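Side-chain contacts in peroxide stress regulator PerR, FUR family (Streptococcus pyogenes, PDB 4LMY), which binds zinc and, as a dimer of the ferric uptake regulator family, probably binds DNA to control genes of the peroxide stress response: residues Tyr13-Glu18 / Glu76-Glu81; Ser36-Ile39 / His44-Ala47; Asp48-Asp53 / Ala64-Asn69; Asp120-Ala125 / Thr134-Ile139. One frame throughout, in Å; residues are numbered along the deposited sequence.

Contact 1 of 4, residues Tyr13-Glu18 / Glu76-Glu81; sequences YENVLE and EGFVSE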
loop_
_atom_site.group_PDB
_atom_site.type_symbol
_atom_site.label_atom_id
_atom_site.label_comp_id
_atom_site.label_asym_id
_atom_site.label_seq_id
_atom_site.Cartn_x
_atom_site.Cartn_y
_atom_site.Cartn_z
ATOM N N TYR B 13 12.827 -0.364 7.995
ATOM C CA TYR B 13 14.062 -0.205 8.761
ATOM C C TYR B 13 14.294 -1.365 9.721
ATOM O O TYR B 13 15.348 -2.008 9.689
ATOM C CB TYR B 13 14.047 1.130 9.515
ATOM C CG TYR B 13 15.224 1.346 10.443
ATOM C CD1 TYR B 13 15.122 1.065 11.799
ATOM C CD2 TYR B 13 16.430 1.845 9.967
ATOM C CE1 TYR B 13 16.189 1.263 12.655
ATOM C CE2 TYR B 13 17.504 2.049 10.817
ATOM C CZ TYR B 13 17.377 1.757 12.159
ATOM O OH TYR B 13 18.441 1.955 13.010
ATOM N N GLU B 14 13.306 -1.635 10.567
ATOM C CA GLU B 14 13.414 -2.716 11.539
ATOM C C GLU B 14 13.534 -4.081 10.866
ATOM O O GLU B 14 14.135 -5.002 11.420
ATOM C CB GLU B 14 12.234 -2.699 12.517
ATOM C CG GLU B 14 12.185 -1.472 13.420
ATOM C CD GLU B 14 13.380 -1.368 14.358
ATOM O OE1 GLU B 14 14.065 -2.388 14.586
ATOM O OE2 GLU B 14 13.627 -0.260 14.877
ATOM N N ASN B 15 12.960 -4.214 9.673
ATOM C CA ASN B 15 13.086 -5.462 8.930
ATOM C C ASN B 15 14.521 -5.727 8.502
ATOM O O ASN B 15 15.020 -6.841 8.648
ATOM C CB ASN B 15 12.169 -5.486 7.708
ATOM C CG ASN B 15 12.369 -6.728 6.865
ATOM O OD1 ASN B 15 12.996 -6.681 5.807
ATOM N ND2 ASN B 15 11.852 -7.852 7.339
ATOM N N VAL B 16 15.179 -4.699 7.971
ATOM C CA VAL B 16 16.570 -4.831 7.548
ATOM C C VAL B 16 17.438 -5.290 8.714
ATOM O O VAL B 16 18.221 -6.233 8.586
ATOM C CB VAL B 16 17.126 -3.513 6.985
ATOM C CG1 VAL B 16 18.609 -3.654 6.679
ATOM C CG2 VAL B 16 16.365 -3.116 5.740
ATOM N N LEU B 17 17.274 -4.630 9.858
ATOM C CA LEU B 17 18.057 -4.947 11.045
ATOM C C LEU B 17 17.811 -6.379 11.506
ATOM O O LEU B 17 18.748 -7.085 11.877
ATOM C CB LEU B 17 17.751 -3.966 12.179
ATOM C CG LEU B 17 18.108 -2.500 11.924
ATOM C CD1 LEU B 17 18.068 -1.702 13.225
ATOM C CD2 LEU B 17 19.470 -2.385 11.255
ATOM N N GLU B 18 16.553 -6.809 11.472
ATOM C CA GLU B 18 16.210 -8.174 11.860
ATOM C C GLU B 18 16.886 -9.204 10.956
ATOM O O GLU B 18 17.463 -10.177 11.440
ATOM C CB GLU B 18 14.691 -8.378 11.862
ATOM C CG GLU B 18 14.247 -9.798 12.199
ATOM C CD GLU B 18 14.588 -10.210 13.624
ATOM O OE1 GLU B 18 14.616 -11.429 13.898
ATOM O OE2 GLU B 18 14.819 -9.322 14.472
ATOM N N GLU B 76 22.167 -8.780 0.472
ATOM C CA GLU B 76 21.089 -9.250 1.340
ATOM C C GLU B 76 19.707 -8.935 0.764
ATOM O O GLU B 76 18.687 -9.321 1.334
ATOM C CB GLU B 76 21.235 -8.684 2.758
ATOM C CG GLU B 76 22.512 -9.111 3.474
ATOM C CD GLU B 76 22.636 -10.618 3.622
ATOM O OE1 GLU B 76 23.778 -11.124 3.597
ATOM O OE2 GLU B 76 21.597 -11.295 3.772
ATOM N N GLY B 77 19.684 -8.226 -0.360
ATOM C CA GLY B 77 18.465 -8.037 -1.128
ATOM C C GLY B 77 17.572 -6.882 -0.721
ATOM O O GLY B 77 16.353 -6.954 -0.879
ATOM N N PHE B 78 18.167 -5.808 -0.212
ATOM C CA PHE B 78 17.387 -4.652 0.219
ATOM C C PHE B 78 17.628 -3.421 -0.652
ATOM O O PHE B 78 16.887 -2.441 -0.574
ATOM C CB PHE B 78 17.666 -4.334 1.689
ATOM C CG PHE B 78 17.319 -5.456 2.625
ATOM C CD1 PHE B 78 15.997 -5.815 2.830
ATOM C CD2 PHE B 78 18.310 -6.149 3.299
ATOM C CE1 PHE B 78 15.670 -6.845 3.687
ATOM C CE2 PHE B 78 17.988 -7.182 4.159
ATOM C CZ PHE B 78 16.665 -7.529 4.353
ATOM N N VAL B 79 18.666 -3.477 -1.480
ATOM C CA VAL B 79 19.002 -2.374 -2.376
ATOM C C VAL B 79 19.379 -2.909 -3.757
ATOM O O VAL B 79 20.077 -3.916 -3.869
ATOM C CB VAL B 79 20.159 -1.512 -1.803
ATOM C CG1 VAL B 79 20.741 -0.591 -2.869
ATOM C CG2 VAL B 79 19.684 -0.704 -0.601
ATOM N N SER B 80 18.906 -2.241 -4.804
ATOM C CA SER B 80 19.238 -2.628 -6.171
ATOM C C SER B 80 20.160 -1.616 -6.846
ATOM O O SER B 80 20.015 -0.408 -6.661
ATOM C CB SER B 80 17.964 -2.804 -6.999
ATOM O OG SER B 80 17.110 -1.681 -6.865
ATOM N N GLU B 81 21.116 -2.119 -7.622
ATOM C CA GLU B 81 21.965 -1.262 -8.436
ATOM C C GLU B 81 21.251 -0.978 -9.750
ATOM O O GLU B 81 20.902 -1.903 -10.484
ATOM C CB GLU B 81 23.306 -1.938 -8.726
ATOM C CG GLU B 81 23.979 -2.569 -7.521
ATOM C CD GLU B 81 25.343 -3.135 -7.861
ATOM O OE1 GLU B 81 25.646 -4.269 -7.434
ATOM O OE2 GLU B 81 26.116 -2.443 -8.558
#
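F78 lays one face of its ring against V16 and meets the amide of N15 with the far part of the ring. V16 CG2 lies 4.1 Å from the centroid of the F78 ring and 17° off its normal, a CH-pi contact over the face though offset toward the rim. The two side chains slide past each other in opposite senses, V16 coming off helix 12-22 and F78 standing just before strand 79-82. Across the ring, the opposite face carries the backbone O of E76, 3.6 Å above the plane and likewise near the rim.

N15 comes in differently. The torsion that sets CG anti to the backbone N (chi1 175°) carries the amide out to F78, OD1 3.4 Å from F78 CE1. The amide and ring planes are 79° apart, nearly perpendicular, and the approach is oblique, neither on the face nor at the edge. G77, at positive phi, ends the preceding helix in a Schellman motif, and F78 follows directly with its CB directed at helix 12-22. H19, one turn on from N15, meets the F78 ring edge-to-face.

Both N15 and H19 are ligands of a bound zinc, completed by H4, H6, H97 and H99, so F78 is an apolar second-shell neighbour of two metal ligands. The contact is buried and made of CH-pi and van der Waals packing; the ring probably helps confine the N15 amide, which the zinc already holds, by packing alone and without a hydrogen bond to that amide.

Contact 2 of 4, residues Ser36-Ile39 / His44-Ala47; sequences SYMI and HPSA
Y37 swings its ring toward the carbonyl side of its own residue, CG anti to the backbone N (chi1 178°), while M38 curls, with bends at both chi2 (-55°) and chi3 (-62°); between them the two side chains present a ring edge and a sulfur to P45. The pyrrolidine answers with CG, which lies 4.0 Å from Y37 CE1, at the ring edge and near its plane. The same carbon is 3.9 Å from M38 SD, and M38 CE follows at 4.1 Å from P45 CG. M38 SD itself sits at the edge of the Y37 ring, in its plane, so that sulfur and ring edge both adjoin the proline CG. In the winged-helix DNA-binding domain expected of this family, this packing lays the link between helices 29-40 and 47-54 against the last turn of the former. P45 also makes a backbone hydrogen bond to Y92 of strand 91-94, and it shares I50 as an apolar neighbour with Y37 and M38. Past the proline contact, on the side away from P45, the Y37 hydroxyl is hydrogen-bonded to D53 OD2 of helix 47-54. S46, the N-cap of that helix, caps the backbone N of K49 with OG.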
loop_
_atom_site.group_PDB
_atom_site.type_symbol
_atom_site.label_atom_id
_atom_site.label_comp_id
_atom_site.label_asym_id
_atom_site.label_seq_id
_atom_site.Cartn_x
_atom_site.Cartn_y
_atom_site.Cartn_z
ATOM N N SER B 36 18.800 3.968 6.900
ATOM C CA SER B 36 17.766 4.987 7.056
ATOM C C SER B 36 17.811 5.984 5.910
ATOM O O SER B 36 16.774 6.384 5.382
ATOM C CB SER B 36 17.924 5.724 8.386
ATOM O OG SER B 36 17.696 4.860 9.483
ATOM N N TYR B 37 19.023 6.383 5.532
ATOM C CA TYR B 37 19.217 7.295 4.410
ATOM C C TYR B 37 18.593 6.735 3.135
ATOM O O TYR B 37 17.865 7.437 2.433
ATOM C CB TYR B 37 20.709 7.563 4.187
ATOM C CG TYR B 37 21.008 8.457 3.000
ATOM C CD1 TYR B 37 21.190 7.921 1.730
ATOM C CD2 TYR B 37 21.119 9.832 3.152
ATOM C CE1 TYR B 37 21.464 8.728 0.644
ATOM C CE2 TYR B 37 21.396 10.650 2.068
ATOM C CZ TYR B 37 21.568 10.091 0.817
ATOM O OH TYR B 37 21.845 10.894 -0.267
ATOM N N MET B 38 18.885 5.470 2.844
ATOM C CA MET B 38 18.397 4.818 1.634
ATOM C C MET B 38 16.881 4.666 1.648
ATOM O O MET B 38 16.222 4.834 0.622
ATOM C CB MET B 38 19.064 3.454 1.446
ATOM C CG MET B 38 20.550 3.530 1.120
ATOM S SD MET B 38 20.879 4.561 -0.322
ATOM C CE MET B 38 19.980 3.664 -1.585
ATOM N N ILE B 39 16.336 4.347 2.818
ATOM C CA ILE B 39 14.891 4.218 2.983
ATOM C C ILE B 39 14.184 5.544 2.728
ATOM O O ILE B 39 13.143 5.589 2.068
ATOM C CB ILE B 39 14.537 3.698 4.394
ATOM C CG1 ILE B 39 14.934 2.230 4.522
ATOM C CG2 ILE B 39 13.048 3.867 4.682
ATOM C CD1 ILE B 39 14.735 1.669 5.895
ATOM N N HIS B 44 17.556 8.082 -6.557
ATOM C CA HIS B 44 18.420 6.918 -6.644
ATOM C C HIS B 44 19.866 7.390 -6.594
ATOM O O HIS B 44 20.492 7.599 -7.631
ATOM C CB HIS B 44 18.122 6.138 -7.925
ATOM C CG HIS B 44 16.667 5.845 -8.123
ATOM N ND1 HIS B 44 16.144 4.573 -8.045
ATOM C CD2 HIS B 44 15.620 6.665 -8.384
ATOM C CE1 HIS B 44 14.840 4.620 -8.255
ATOM N NE2 HIS B 44 14.497 5.877 -8.463
ATOM N N PRO B 45 20.393 7.573 -5.374
ATOM C CA PRO B 45 21.700 8.203 -5.177
ATOM C C PRO B 45 22.866 7.318 -5.592
ATOM O O PRO B 45 22.791 6.091 -5.514
ATOM C CB PRO B 45 21.742 8.440 -3.665
ATOM C CG PRO B 45 20.897 7.357 -3.104
ATOM C CD PRO B 45 19.777 7.176 -4.095
ATOM N N SER B 46 23.939 7.957 -6.039
ATOM C CA SER B 46 25.191 7.266 -6.293
ATOM C C SER B 46 25.898 7.050 -4.962
ATOM O O SER B 46 25.475 7.583 -3.936
ATOM C CB SER B 46 26.076 8.109 -7.205
ATOM O OG SER B 46 26.431 9.320 -6.562
ATOM N N ALA B 47 26.976 6.275 -4.981
ATOM C CA ALA B 47 27.771 6.062 -3.778
ATOM C C ALA B 47 28.360 7.380 -3.290
ATOM O O ALA B 47 28.450 7.619 -2.086
ATOM C CB ALA B 47 28.877 5.054 -4.045
#

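Contact 3 of 4, residues Asp48-Asp53 / Ala64-Asn69; sequences DKIYRD and ATVYNN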
loop_
_atom_site.group_PDB
_atom_site.type_symbol
_atom_site.label_atom_id
_atom_site.label_comp_id
_atom_site.label_asym_id
_atom_site.label_seq_id
_atom_site.Cartn_x
_atom_site.Cartn_y
_atom_site.Cartn_z
ATOM N N ASP B 48 28.753 8.236 -4.231
ATOM C CA ASP B 48 29.328 9.533 -3.893
ATOM C C ASP B 48 28.311 10.437 -3.208
ATOM O O ASP B 48 28.640 11.132 -2.248
ATOM C CB ASP B 48 29.881 10.232 -5.137
ATOM C CG ASP B 48 30.637 11.504 -4.802
ATOM O OD1 ASP B 48 31.698 11.410 -4.149
ATOM O OD2 ASP B 48 30.177 12.597 -5.193
ATOM N N LYS B 49 27.078 10.421 -3.708
ATOM C CA LYS B 49 26.003 11.230 -3.138
ATOM C C LYS B 49 25.729 10.838 -1.692
ATOM O O LYS B 49 25.631 11.698 -0.817
ATOM C CB LYS B 49 24.721 11.094 -3.960
ATOM C CG LYS B 49 23.521 11.795 -3.334
ATOM C CD LYS B 49 23.102 13.016 -4.132
ATOM C CE LYS B 49 22.028 13.810 -3.405
ATOM N NZ LYS B 49 22.600 14.810 -2.459
ATOM N N ILE B 50 25.603 9.535 -1.452
ATOM C CA ILE B 50 25.423 9.015 -0.102
ATOM C C ILE B 50 26.564 9.487 0.789
ATOM O O ILE B 50 26.344 10.006 1.884
ATOM C CB ILE B 50 25.400 7.474 -0.092
ATOM C CG1 ILE B 50 24.279 6.939 -0.987
ATOM C CG2 ILE B 50 25.259 6.955 1.330
ATOM C CD1 ILE B 50 24.327 5.438 -1.193
ATOM N N TYR B 51 27.786 9.310 0.296
ATOM C CA TYR B 51 28.986 9.718 1.011
ATOM C C TYR B 51 28.966 11.205 1.359
ATOM O O TYR B 51 29.224 11.582 2.500
ATOM C CB TYR B 51 30.226 9.372 0.181
ATOM C CG TYR B 51 31.510 9.990 0.683
ATOM C CD1 TYR B 51 31.981 9.723 1.960
ATOM C CD2 TYR B 51 32.259 10.831 -0.130
ATOM C CE1 TYR B 51 33.155 10.287 2.421
ATOM C CE2 TYR B 51 33.435 11.398 0.321
ATOM C CZ TYR B 51 33.879 11.122 1.598
ATOM O OH TYR B 51 35.049 11.683 2.053
ATOM N N ARG B 52 28.648 12.043 0.377
ATOM C CA ARG B 52 28.631 13.490 0.586
ATOM C C ARG B 52 27.543 13.943 1.559
ATOM O O ARG B 52 27.753 14.868 2.345
ATOM C CB ARG B 52 28.493 14.234 -0.747
ATOM C CG ARG B 52 29.778 14.286 -1.564
ATOM C CD ARG B 52 29.633 15.170 -2.797
ATOM N NE ARG B 52 28.903 14.512 -3.879
ATOM C CZ ARG B 52 27.617 14.714 -4.149
ATOM N NH1 ARG B 52 26.907 15.562 -3.417
ATOM N NH2 ARG B 52 27.042 14.069 -5.155
ATOM N N ASP B 53 26.385 13.291 1.508
ATOM C CA ASP B 53 25.256 13.678 2.350
ATOM C C ASP B 53 25.429 13.280 3.814
ATOM O O ASP B 53 24.960 13.979 4.711
ATOM C CB ASP B 53 23.946 13.102 1.805
ATOM C CG ASP B 53 23.441 13.851 0.592
ATOM O OD1 ASP B 53 23.968 14.947 0.306
ATOM O OD2 ASP B 53 22.510 13.351 -0.072
ATOM N N ALA B 64 34.865 4.234 0.811
ATOM C CA ALA B 64 35.015 2.798 1.009
ATOM C C ALA B 64 33.968 2.267 1.986
ATOM O O ALA B 64 33.428 1.179 1.795
ATOM C CB ALA B 64 36.418 2.480 1.503
ATOM N N THR B 65 33.679 3.051 3.020
ATOM C CA THR B 65 32.665 2.685 4.002
ATOM C C THR B 65 31.299 2.550 3.336
ATOM O O THR B 65 30.564 1.597 3.587
ATOM C CB THR B 65 32.579 3.726 5.128
ATOM O OG1 THR B 65 33.848 3.826 5.784
ATOM C CG2 THR B 65 31.518 3.331 6.142
ATOM N N VAL B 66 30.974 3.510 2.477
ATOM C CA VAL B 66 29.714 3.487 1.744
ATOM C C VAL B 66 29.619 2.264 0.828
ATOM O O VAL B 66 28.601 1.570 0.817
ATOM C CB VAL B 66 29.505 4.786 0.942
ATOM C CG1 VAL B 66 28.231 4.707 0.121
ATOM C CG2 VAL B 66 29.466 5.987 1.884
ATOM N N TYR B 67 30.683 1.997 0.074
ATOM C CA TYR B 67 30.743 0.814 -0.784
ATOM C C TYR B 67 30.531 -0.465 0.025
ATOM O O TYR B 67 29.782 -1.354 -0.386
ATOM C CB TYR B 67 32.096 0.741 -1.498
ATOM C CG TYR B 67 32.200 1.558 -2.768
ATOM C CD1 TYR B 67 31.174 1.562 -3.707
ATOM C CD2 TYR B 67 33.334 2.313 -3.036
ATOM C CE1 TYR B 67 31.275 2.302 -4.874
ATOM C CE2 TYR B 67 33.443 3.055 -4.198
ATOM C CZ TYR B 67 32.410 3.048 -5.112
ATOM O OH TYR B 67 32.519 3.786 -6.268
ATOM N N ASN B 68 31.196 -0.547 1.173
ATOM C CA ASN B 68 31.101 -1.716 2.042
ATOM C C ASN B 68 29.668 -1.965 2.492
ATOM O O ASN B 68 29.179 -3.097 2.459
ATOM C CB ASN B 68 32.002 -1.562 3.269
ATOM C CG ASN B 68 33.478 -1.683 2.933
ATOM O OD1 ASN B 68 33.846 -2.200 1.879
ATOM N ND2 ASN B 68 34.329 -1.212 3.835
ATOM N N ASN B 69 28.998 -0.898 2.907
ATOM C CA ASN B 69 27.622 -0.999 3.381
ATOM C C ASN B 69 26.636 -1.319 2.261
ATOM O O ASN B 69 25.714 -2.112 2.448
ATOM C CB ASN B 69 27.210 0.283 4.105
ATOM C CG ASN B 69 27.696 0.321 5.539
ATOM O OD1 ASN B 69 27.000 -0.128 6.451
ATOM N ND2 ASN B 69 28.894 0.859 5.750
#
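V66 supplies more than half of the surface buried here, and its two methyls divide the work between I50 and Y51. With CG1 anti to the backbone N (chi1 177°), V66 sends this methyl to 3.9 Å from I50 CG2, while I50 CB and CD1 lie just beyond; the two branched side chains cross at a slant. V66 CG2 drops instead onto the base of Y51, 3.9 Å from both CA and CB, so the contact uses the root of the tyrosine and not its ring. Of the CA pairs across the two segments, Y51 and V66 are nearest, at 6.3 Å.

Polar side chains do not meet between the segments; N69 OD1 is bonded to R31 NE of helix 29-40. N69 ND2 donates to T65 O at 2.8 Å, nearly straight (170°) but 43° out of the carbonyl plane; the backbone N of N69 reaches the same oxygen from the other face. On helix 47-54, R52 NE meets D48 OD2 at 2.6 Å from above the carboxylate plane, and K49 pairs with D53. The pairing is consistent with the helix-turn-helix of the Fur-family winged-helix domain, in which helix 63-75 is probably the DNA-recognition helix.

Contact 4 of 4, residues Asp120-Ala125 / Thr134-Ile139; sequences DIAKEA and TRIPVI
I121 O accepts the backbone N of A125 at 2.8 Å, the helical bond that closes the turn on which I136 rests. I136 reaches this turn with its terminal methyl: chi1 of -51° sets CG1 anti to the carbonyl carbon, and an extended chi2 (-176°) carries CD1 straight on to the helix. There CD1 lies 3.7 Å from both the CA and the N of A122, with A122 CB at 3.9 Å. On the neighbouring residue the touching group is I121 CG2, 3.8 Å from I136 CD1, and the two isoleucines meet at a slant. A122, with its small side chain, thus lets the methyl settle against the helix backbone. V118, one turn earlier, also packs on I136.

Residues of both segments also meet the second subunit. R135 forms a salt bridge with E105 of the second subunit and a cation-pi contact with Y141 of that subunit, while its backbone pairs antiparallel with a strand of the same chain. I121 in turn packs on F113 of the second subunit. A helix packed on the chain just past a strand that continues the sheet of the second subunit fits the alpha/beta dimerisation domain of Fur-family regulators.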
loop_
_atom_site.group_PDB
_atom_site.type_symbol
_atom_site.label_atom_id
_atom_site.label_comp_id
_atom_site.label_asym_id
_atom_site.label_seq_id
_atom_site.Cartn_x
_atom_site.Cartn_y
_atom_site.Cartn_z
ATOM N N ASP B 120 6.052 2.177 -1.931
ATOM C CA ASP B 120 5.520 2.862 -3.106
ATOM C C ASP B 120 4.552 3.970 -2.702
ATOM O O ASP B 120 4.444 4.993 -3.384
ATOM C CB ASP B 120 4.852 1.871 -4.064
ATOM C CG ASP B 120 5.859 1.069 -4.867
ATOM O OD1 ASP B 120 6.955 1.600 -5.144
ATOM O OD2 ASP B 120 5.557 -0.088 -5.225
ATOM N N ILE B 121 3.854 3.765 -1.588
ATOM C CA ILE B 121 2.987 4.787 -1.018
ATOM C C ILE B 121 3.838 5.959 -0.556
ATOM O O ILE B 121 3.493 7.115 -0.772
ATOM C CB ILE B 121 2.194 4.247 0.190
ATOM C CG1 ILE B 121 1.291 3.093 -0.238
ATOM C CG2 ILE B 121 1.374 5.345 0.846
ATOM C CD1 ILE B 121 0.583 2.442 0.912
ATOM N N ALA B 122 4.964 5.641 0.076
ATOM C CA ALA B 122 5.897 6.654 0.561
ATOM C C ALA B 122 6.414 7.538 -0.566
ATOM O O ALA B 122 6.538 8.755 -0.408
ATOM C CB ALA B 122 7.060 5.997 1.284
ATOM N N LYS B 123 6.721 6.917 -1.701
ATOM C CA LYS B 123 7.192 7.646 -2.870
ATOM C C LYS B 123 6.114 8.584 -3.412
ATOM O O LYS B 123 6.379 9.757 -3.680
ATOM C CB LYS B 123 7.645 6.667 -3.955
ATOM C CG LYS B 123 8.034 7.330 -5.262
ATOM C CD LYS B 123 8.751 6.355 -6.184
ATOM C CE LYS B 123 9.095 7.000 -7.520
ATOM N NZ LYS B 123 10.008 6.145 -8.330
ATOM N N GLU B 124 4.900 8.063 -3.573
ATOM C CA GLU B 124 3.786 8.877 -4.048
ATOM C C GLU B 124 3.446 10.009 -3.087
ATOM O O GLU B 124 3.146 11.129 -3.514
ATOM C CB GLU B 124 2.548 8.018 -4.306
ATOM C CG GLU B 124 2.604 7.243 -5.607
ATOM C CD GLU B 124 2.754 8.143 -6.823
ATOM O OE1 GLU B 124 2.276 9.299 -6.792
ATOM O OE2 GLU B 124 3.354 7.689 -7.816
ATOM N N ALA B 125 3.485 9.709 -1.791
ATOM C CA ALA B 125 3.220 10.714 -0.770
ATOM C C ALA B 125 4.188 11.882 -0.916
ATOM O O ALA B 125 3.783 13.047 -0.890
ATOM C CB ALA B 125 3.329 10.101 0.626
ATOM N N THR B 134 8.397 10.327 6.869
ATOM C CA THR B 134 9.114 9.759 8.009
ATOM C C THR B 134 8.641 8.348 8.342
ATOM O O THR B 134 9.445 7.475 8.673
ATOM C CB THR B 134 8.965 10.637 9.266
ATOM O OG1 THR B 134 7.582 10.936 9.486
ATOM C CG2 THR B 134 9.741 11.940 9.105
ATOM N N ARG B 135 7.333 8.132 8.266
ATOM C CA ARG B 135 6.753 6.844 8.623
ATOM C C ARG B 135 5.328 6.706 8.102
ATOM O O ARG B 135 4.575 7.678 8.037
ATOM C CB ARG B 135 6.762 6.666 10.142
ATOM C CG ARG B 135 5.928 7.708 10.874
ATOM C CD ARG B 135 6.261 7.770 12.356
ATOM N NE ARG B 135 5.596 8.898 13.006
ATOM C CZ ARG B 135 4.434 8.818 13.646
ATOM N NH1 ARG B 135 3.795 7.659 13.738
ATOM N NH2 ARG B 135 3.911 9.903 14.204
ATOM N N ILE B 136 4.960 5.488 7.726
ATOM C CA ILE B 136 3.586 5.206 7.341
ATOM C C ILE B 136 3.112 3.955 8.069
ATOM O O ILE B 136 3.172 2.854 7.522
ATOM C CB ILE B 136 3.434 5.002 5.819
ATOM C CG1 ILE B 136 4.071 6.162 5.048
ATOM C CG2 ILE B 136 1.964 4.854 5.448
ATOM C CD1 ILE B 136 3.881 6.076 3.550
ATOM N N PRO B 137 2.656 4.120 9.319
ATOM C CA PRO B 137 2.180 2.969 10.091
ATOM C C PRO B 137 0.932 2.376 9.452
ATOM O O PRO B 137 -0.022 3.095 9.160
ATOM C CB PRO B 137 1.855 3.573 11.460
ATOM C CG PRO B 137 1.604 5.017 11.190
ATOM C CD PRO B 137 2.530 5.381 10.070
ATOM N N VAL B 138 0.951 1.070 9.216
ATOM C CA VAL B 138 -0.173 0.404 8.580
ATOM C C VAL B 138 -0.545 -0.853 9.352
ATOM O O VAL B 138 0.320 -1.656 9.695
ATOM C CB VAL B 138 0.151 0.029 7.121
ATOM C CG1 VAL B 138 -1.024 -0.680 6.476
ATOM C CG2 VAL B 138 0.522 1.266 6.322
ATOM N N ILE B 139 -1.833 -0.992 9.646
ATOM C CA ILE B 139 -2.376 -2.220 10.217
ATOM C C ILE B 139 -3.617 -2.601 9.428
ATOM O O ILE B 139 -4.491 -1.765 9.197
ATOM C CB ILE B 139 -2.768 -2.045 11.692
ATOM C CG1 ILE B 139 -1.562 -1.603 12.524
ATOM C CG2 ILE B 139 -3.359 -3.336 12.250
ATOM C CD1 ILE B 139 -1.870 -1.437 13.992
#

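Overall arrangement
From the N terminus, helix 12-22 opens contact 1, which closes only at 76-81 and so spans the first four helices. Contacts 2 and 3 both fall within that span and follow each other in series: contact 2 ties helix 29-40 to the short link after it, and contact 3 joins helix 47-54 to helix 63-75. These two touch, their centres about 9 Å apart, and M38 SD lies 3.7 Å from I50 CD1. Contact 1 meets contact 2 where Y13 packs on S36 and I39. Contact 4 comes later, closing the short connection between helix 118-129 and the chain after strand 132-135 in the dimerisation domain, its centre about 25 Å from that of contact 3.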